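Long-range contacts in penicillin-binding protein 2B (Streptococcus pneumoniae, PDB 2WAD), which probably cross-links the peptides of neighbouring glycan strands in peripheral cell-wall peptidoglycan, acting as a penicillin-binding transpeptidase of the elongation machinery: residues A[311-321]-A[353-361]; A[530-538]-A[635-646]. All blocks are in the same frame, centred on the assembly; numbering follows the deposited sequence.

Overall arrangement
Contact 1 comes first along the chain: residues 311-321 lead into helix 314-334, and a short run through strand 342-348 brings the chain back so that 353-361 packs along the start of that helix. It is closed before contact 2 opens. The second spans a longer excursion, from the end of helix 525-536 to the hairpin of strands 634-638 and 645-650. The two are in series, neither nested nor crossed, with centres about 17 Å apart. Both reach the six-stranded antiparallel sheet of the transpeptidase domain, in which 342-348 lies between 355-363 and 645-650. Leu356 and Ile645 meet in apolar packing, joining the contacts directly.

Contact 1: A[311-321]-A[353-361]. Unlike the reference sequence in segment 353-361: Leu361 (reference Ile).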
# COMPACT_ATOMS: atom_id res chain seq x y z
N THR A 311 13.45 -0.59 -0.29
CA THR A 311 14.31 0.58 -0.23
C THR A 311 14.44 1.01 1.22
O THR A 311 15.32 1.80 1.54
CB THR A 311 13.68 1.75 -1.01
OG1 THR A 311 12.34 1.96 -0.54
CG2 THR A 311 13.61 1.46 -2.50
N ILE A 312 13.54 0.53 2.08
CA ILE A 312 13.53 0.93 3.49
C ILE A 312 14.42 0.04 4.34
O ILE A 312 14.37 -1.18 4.24
CB ILE A 312 12.12 0.85 4.13
CG1 ILE A 312 11.11 1.72 3.35
CG2 ILE A 312 12.20 1.28 5.60
CD1 ILE A 312 9.67 1.41 3.68
N ASP A 313 15.22 0.68 5.18
CA ASP A 313 16.01 -0.03 6.15
C ASP A 313 15.27 -0.10 7.49
O ASP A 313 14.87 0.92 8.03
CB ASP A 313 17.35 0.69 6.30
CG ASP A 313 18.37 -0.15 7.00
OD1 ASP A 313 18.22 -0.33 8.23
OD2 ASP A 313 19.28 -0.66 6.31
N LEU A 314 15.06 -1.29 8.02
CA LEU A 314 14.39 -1.43 9.31
C LEU A 314 14.91 -0.49 10.41
O LEU A 314 14.10 0.05 11.16
CB LEU A 314 14.50 -2.87 9.81
CG LEU A 314 13.30 -3.82 9.81
CD1 LEU A 314 12.56 -3.70 8.50
CD2 LEU A 314 13.76 -5.25 10.05
N ALA A 315 16.23 -0.35 10.53
CA ALA A 315 16.85 0.43 11.59
C ALA A 315 16.44 1.90 11.43
O ALA A 315 16.03 2.54 12.40
CB ALA A 315 18.39 0.27 11.59
N PHE A 316 16.56 2.42 10.21
CA PHE A 316 16.07 3.77 9.93
C PHE A 316 14.58 3.91 10.27
O PHE A 316 14.16 4.81 11.02
CB PHE A 316 16.39 4.24 8.50
CG PHE A 316 16.07 5.68 8.29
CD1 PHE A 316 16.71 6.66 9.02
CD2 PHE A 316 15.08 6.06 7.40
CE1 PHE A 316 16.38 8.01 8.86
CE2 PHE A 316 14.74 7.39 7.22
CZ PHE A 316 15.39 8.37 7.95
N GLN A 317 13.78 2.99 9.77
CA GLN A 317 12.35 3.03 10.03
C GLN A 317 12.03 2.98 11.52
O GLN A 317 11.13 3.67 11.98
CB GLN A 317 11.61 1.94 9.24
CG GLN A 317 10.11 1.80 9.59
CD GLN A 317 9.19 2.63 8.70
OE1 GLN A 317 9.63 3.32 7.79
NE2 GLN A 317 7.88 2.52 8.94
N ASP A 318 12.79 2.18 12.29
CA ASP A 318 12.61 2.05 13.73
C ASP A 318 12.89 3.39 14.41
O ASP A 318 12.20 3.79 15.35
CB ASP A 318 13.55 1.00 14.33
CG ASP A 318 13.15 -0.43 13.99
OD1 ASP A 318 12.03 -0.66 13.49
OD2 ASP A 318 13.96 -1.33 14.25
N SER A 319 13.94 4.05 13.95
CA SER A 319 14.36 5.27 14.63
C SER A 319 13.42 6.44 14.30
O SER A 319 13.09 7.26 15.16
CB SER A 319 15.86 5.53 14.46
OG SER A 319 16.16 6.04 13.18
N VAL A 320 12.88 6.48 13.08
CA VAL A 320 11.78 7.41 12.82
C VAL A 320 10.51 7.16 13.67
O VAL A 320 9.95 8.08 14.25
CB VAL A 320 11.47 7.51 11.31
CG1 VAL A 320 10.33 8.49 11.04
CG2 VAL A 320 12.72 7.94 10.58
N ASP A 321 10.06 5.91 13.75
CA ASP A 321 8.94 5.53 14.63
C ASP A 321 9.16 6.04 16.07
O ASP A 321 8.25 6.59 16.70
CB ASP A 321 8.79 4.00 14.65
CG ASP A 321 8.27 3.42 13.32
OD1 ASP A 321 8.28 2.19 13.18
OD2 ASP A 321 7.82 4.14 12.40
N GLY A 353 13.06 8.41 -6.15
CA GLY A 353 11.72 8.00 -5.73
C GLY A 353 11.77 6.91 -4.68
O GLY A 353 10.73 6.54 -4.14
N ALA A 354 12.97 6.44 -4.34
CA ALA A 354 13.10 5.42 -3.30
C ALA A 354 12.47 5.87 -1.99
O ALA A 354 12.69 7.01 -1.58
CB ALA A 354 14.56 5.05 -3.08
N VAL A 355 11.72 4.98 -1.33
CA VAL A 355 11.08 5.33 -0.06
C VAL A 355 12.05 5.04 1.09
O VAL A 355 12.47 3.90 1.26
CB VAL A 355 9.73 4.60 0.16
CG1 VAL A 355 9.27 4.74 1.62
CG2 VAL A 355 8.65 5.21 -0.76
N LEU A 356 12.44 6.07 1.83
CA LEU A 356 13.39 5.89 2.94
C LEU A 356 12.67 5.45 4.21
O LEU A 356 13.18 4.61 4.94
CB LEU A 356 14.18 7.18 3.20
CG LEU A 356 14.91 7.66 1.93
CD1 LEU A 356 15.51 9.04 2.16
CD2 LEU A 356 15.94 6.59 1.44
N SER A 357 11.48 5.99 4.45
CA SER A 357 10.58 5.48 5.48
C SER A 357 9.22 6.13 5.33
O SER A 357 9.11 7.24 4.81
CB SER A 357 11.10 5.77 6.89
OG SER A 357 11.02 7.15 7.12
N MET A 358 8.21 5.41 5.81
CA MET A 358 6.82 5.82 5.86
C MET A 358 6.35 5.46 7.27
O MET A 358 6.09 4.30 7.53
CB MET A 358 5.96 4.94 4.94
CG MET A 358 6.59 4.43 3.69
SD MET A 358 5.71 3.15 2.77
CE MET A 358 3.95 3.51 3.04
N SER A 359 6.17 6.45 8.14
CA SER A 359 5.91 6.19 9.55
C SER A 359 4.64 6.91 9.95
O SER A 359 4.42 8.05 9.52
CB SER A 359 7.04 6.79 10.41
OG SER A 359 8.17 5.93 10.47
N GLY A 360 3.85 6.29 10.81
CA GLY A 360 2.66 6.97 11.30
C GLY A 360 2.29 6.49 12.69
O GLY A 360 2.50 5.33 13.04
N LEU A 361 1.76 7.40 13.49
CA LEU A 361 1.34 7.05 14.84
C LEU A 361 -0.07 7.56 14.96
O LEU A 361 -0.31 8.74 14.74
CB LEU A 361 2.22 7.73 15.88
CG LEU A 361 2.07 7.23 17.32
CD1 LEU A 361 2.32 5.74 17.41
CD2 LEU A 361 2.98 7.99 18.26
O HOH W 1 15.48 3.69 4.94
O HOH W 2 5.04 3.54 11.45
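Gln317 and Ser357 are neighbours in register where helix 314-321 runs along strand 355-361, the axes 8.0 Å apart at closest and inclined by 37°. A primary amide can both accept and donate, and Gln317 uses this on one strand residue: Met358 N reaches OE1 on an in-plane lone pair at 3.2 Å, while NE2 gives a straighter bond to Met358 O at 2.9 Å. That oxygen is met from above its carbonyl plane, though it lies close to the plane of the glutamine amide. The two bonds fix the rotation of the amide; a bend at chi2 (92°) turns it to the strand. One turn on, Asp321 OD2 accepts from Ser359 OG at 2.7 Å, nearly end-on to its C-O bond, and a water that accepts from Gly360 N probably donates to the same oxygen. The small Ser359 leaves room for Val320, whose CG1 rests against OG. Phe316 turns its ring edge to Leu356 O, 3.4 Å from CD2. Before the helix, Thr311 OG1 lies in the carbonyl plane of Val355, 2.6 Å from Val355 O, with Ile546 O competing for its one proton, and Ile312 lies alongside Val355, CD1 to CG1 3.9 Å. Asp313 caps the helix through Ala315 N. Helix 314-334 thus packs on the antiparallel sheet of the transpeptidase domain, where a classic beta bulge sets Leu356 and Ser357 both opposite Ala347; helix 661-676 lies beside it, touching Phe316 through Tyr673 and Ile669.

Contact 2: A[530-538]-A[635-646]; sequences QYVATIANN and VAYAPTENPQIA. Unlike the reference sequence in segment 635-646: Thr640 (reference Ser), Glu641 (reference Asp).
Val532 meets Val635 at the start of the interface, where the axes of helix 530-536 and strand 635-638 come within 8.1 Å and are inclined by 37°. The two valines slide past each other in opposite senses, CB to CB 3.7 Å, their branched side chains filling the space between helix and strand. With CG2 anti to the backbone N, Val532 sends this methyl to the edge of the Tyr637 ring, 3.8 Å from CD2 and in the ring plane; CG1 lies between Val635 and Ala646. Ala533 follows, and here small residues on both sides permit a close approach: Ala646 CB lies 3.6 Å from Ala533 CA, with the two CB atoms nearly as near. Thr534 CB points away from the strands, and its hydroxyl bonds to Gln530 O, which its own backbone N also reaches, from the other face of that carbonyl. Ile535 crosses Tyr637 at about a right angle, CG2 to CE2 4.1 Å.

Ala536 is placed over the tyrosine ring in a CH-pi contact, CB 4.1 Å from the centroid and 28° off the normal. The same methyl also meets Pro643, CB to CB 4.0 Å, whose compact ring touches Ala536 O through CG. No hydrogen bond crosses between the segments; the side-chain atoms that touch are all carbons.

Helix 525-536 thus covers one side of the hairpin, while Ala636 and Ala638 turn the other way, onto Ile670 of helix 661-676. Val635 pairs with Lys615 of strand 613-616, its side chain about 9 Å from that of Ser386, the inferred acyl-ester serine, and Tyr531 OH bonds to Val387 O, so the contact backs the probable active site beside helix 389-398.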
# COMPACT_ATOMS: atom_id res chain seq x y z
N GLN A 530 5.97 13.75 -1.90
CA GLN A 530 6.29 13.76 -3.33
C GLN A 530 6.36 15.22 -3.78
O GLN A 530 7.15 15.56 -4.65
CB GLN A 530 5.19 13.07 -4.16
CG GLN A 530 5.50 12.99 -5.69
CD GLN A 530 4.46 12.15 -6.41
OE1 GLN A 530 3.25 12.38 -6.26
NE2 GLN A 530 4.90 11.11 -7.12
N TYR A 531 5.54 16.07 -3.18
CA TYR A 531 5.52 17.48 -3.56
C TYR A 531 6.87 18.13 -3.24
O TYR A 531 7.53 18.71 -4.13
CB TYR A 531 4.32 18.18 -2.90
CG TYR A 531 4.47 19.66 -2.57
CD1 TYR A 531 4.70 20.59 -3.58
CD2 TYR A 531 4.32 20.14 -1.27
CE1 TYR A 531 4.80 21.93 -3.33
CE2 TYR A 531 4.42 21.50 -0.99
CZ TYR A 531 4.66 22.39 -2.03
OH TYR A 531 4.78 23.75 -1.81
N VAL A 532 7.34 18.00 -2.01
CA VAL A 532 8.64 18.61 -1.70
C VAL A 532 9.79 17.91 -2.44
O VAL A 532 10.77 18.58 -2.80
CB VAL A 532 8.94 18.75 -0.19
CG1 VAL A 532 9.01 17.35 0.48
CG2 VAL A 532 10.28 19.47 -0.01
N ALA A 533 9.66 16.60 -2.69
CA ALA A 533 10.70 15.87 -3.45
C ALA A 533 10.79 16.35 -4.89
O ALA A 533 11.89 16.39 -5.47
CB ALA A 533 10.46 14.35 -3.43
N THR A 534 9.64 16.72 -5.46
CA THR A 534 9.56 17.26 -6.82
C THR A 534 10.30 18.60 -6.93
O THR A 534 11.07 18.84 -7.87
CB THR A 534 8.07 17.43 -7.25
OG1 THR A 534 7.43 16.14 -7.28
CG2 THR A 534 7.95 18.08 -8.63
N ILE A 535 10.06 19.48 -5.96
CA ILE A 535 10.86 20.69 -5.83
C ILE A 535 12.35 20.38 -5.72
O ILE A 535 13.20 20.97 -6.41
CB ILE A 535 10.40 21.54 -4.62
CG1 ILE A 535 8.97 22.03 -4.84
CG2 ILE A 535 11.37 22.73 -4.45
CD1 ILE A 535 8.29 22.72 -3.66
N ALA A 536 12.68 19.42 -4.88
CA ALA A 536 14.07 19.05 -4.66
C ALA A 536 14.71 18.44 -5.91
O ALA A 536 15.93 18.45 -6.05
CB ALA A 536 14.17 18.08 -3.47
N ASN A 537 13.90 17.90 -6.82
CA ASN A 537 14.43 17.27 -8.04
C ASN A 537 14.18 18.19 -9.24
O ASN A 537 14.03 17.74 -10.38
CB ASN A 537 13.74 15.91 -8.23
CG ASN A 537 14.41 15.04 -9.28
OD1 ASN A 537 15.63 14.91 -9.28
ND2 ASN A 537 13.61 14.42 -10.15
N ASN A 538 14.08 19.47 -8.96
CA ASN A 538 13.96 20.51 -9.99
C ASN A 538 12.77 20.41 -10.94
O ASN A 538 12.88 20.72 -12.12
CB ASN A 538 15.27 20.66 -10.75
CG ASN A 538 16.39 21.15 -9.83
OD1 ASN A 538 16.20 22.08 -9.05
ND2 ASN A 538 17.54 20.49 -9.87
N VAL A 635 7.61 20.60 5.42
CA VAL A 635 8.31 19.85 4.38
C VAL A 635 9.74 20.39 4.29
O VAL A 635 9.98 21.55 4.58
CB VAL A 635 7.59 19.98 2.99
CG1 VAL A 635 6.19 19.40 3.05
CG2 VAL A 635 7.50 21.44 2.53
N ALA A 636 10.70 19.55 3.92
CA ALA A 636 12.11 19.95 3.88
C ALA A 636 12.89 19.04 2.93
O ALA A 636 12.49 17.90 2.70
CB ALA A 636 12.73 19.85 5.30
N TYR A 637 14.02 19.52 2.42
CA TYR A 637 15.00 18.65 1.77
C TYR A 637 16.43 19.06 2.12
O TYR A 637 16.65 20.14 2.67
CB TYR A 637 14.80 18.62 0.25
CG TYR A 637 14.90 19.98 -0.41
CD1 TYR A 637 16.13 20.53 -0.75
CD2 TYR A 637 13.75 20.73 -0.67
CE1 TYR A 637 16.21 21.80 -1.35
CE2 TYR A 637 13.82 21.97 -1.29
CZ TYR A 637 15.05 22.51 -1.61
OH TYR A 637 15.09 23.76 -2.20
N ALA A 638 17.39 18.20 1.78
CA ALA A 638 18.79 18.37 2.17
C ALA A 638 19.65 17.30 1.51
O ALA A 638 19.18 16.21 1.20
CB ALA A 638 18.94 18.28 3.71
N PRO A 639 20.94 17.60 1.32
CA PRO A 639 21.44 18.94 1.58
C PRO A 639 20.99 19.95 0.53
O PRO A 639 20.71 19.59 -0.62
CB PRO A 639 22.97 18.78 1.57
CG PRO A 639 23.26 17.36 1.25
CD PRO A 639 21.99 16.56 1.30
N THR A 640 20.87 21.21 0.93
CA THR A 640 20.39 22.22 0.00
C THR A 640 21.00 22.04 -1.39
O THR A 640 20.29 22.04 -2.39
CB THR A 640 20.66 23.62 0.55
OG1 THR A 640 19.91 23.80 1.76
CG2 THR A 640 20.29 24.71 -0.45
N GLU A 641 22.32 21.89 -1.47
CA GLU A 641 22.98 22.05 -2.76
C GLU A 641 22.88 20.79 -3.61
O GLU A 641 23.09 20.82 -4.82
CB GLU A 641 24.44 22.47 -2.58
CG GLU A 641 24.66 23.73 -1.73
CD GLU A 641 24.69 25.01 -2.55
OE1 GLU A 641 25.36 25.02 -3.61
OE2 GLU A 641 24.07 26.01 -2.14
N ASN A 642 22.57 19.66 -2.99
CA ASN A 642 22.54 18.40 -3.73
C ASN A 642 21.61 17.40 -3.05
O ASN A 642 22.08 16.48 -2.39
CB ASN A 642 23.96 17.83 -3.84
CG ASN A 642 23.99 16.49 -4.55
OD1 ASN A 642 23.23 16.25 -5.48
ND2 ASN A 642 24.88 15.61 -4.11
N PRO A 643 20.29 17.57 -3.22
CA PRO A 643 19.37 16.93 -2.31
C PRO A 643 19.36 15.41 -2.34
O PRO A 643 19.27 14.78 -3.41
CB PRO A 643 18.02 17.53 -2.70
CG PRO A 643 18.36 18.87 -3.33
CD PRO A 643 19.62 18.55 -4.09
N GLN A 644 19.42 14.80 -1.17
CA GLN A 644 19.46 13.34 -1.09
C GLN A 644 18.33 12.79 -0.23
O GLN A 644 18.08 11.59 -0.18
CB GLN A 644 20.84 12.89 -0.60
CG GLN A 644 21.87 12.90 -1.72
CD GLN A 644 23.29 13.06 -1.18
OE1 GLN A 644 23.79 12.20 -0.45
NE2 GLN A 644 23.93 14.18 -1.52
N ILE A 645 17.62 13.70 0.43
CA ILE A 645 16.42 13.33 1.17
C ILE A 645 15.41 14.49 1.11
O ILE A 645 15.76 15.67 1.21
CB ILE A 645 16.76 12.97 2.64
CG1 ILE A 645 15.50 12.60 3.42
CG2 ILE A 645 17.47 14.14 3.33
CD1 ILE A 645 15.72 11.91 4.76
N ALA A 646 14.13 14.14 0.97
CA ALA A 646 13.03 15.10 1.05
C ALA A 646 12.06 14.51 2.04
O ALA A 646 11.84 13.30 1.99
CB ALA A 646 12.36 15.21 -0.30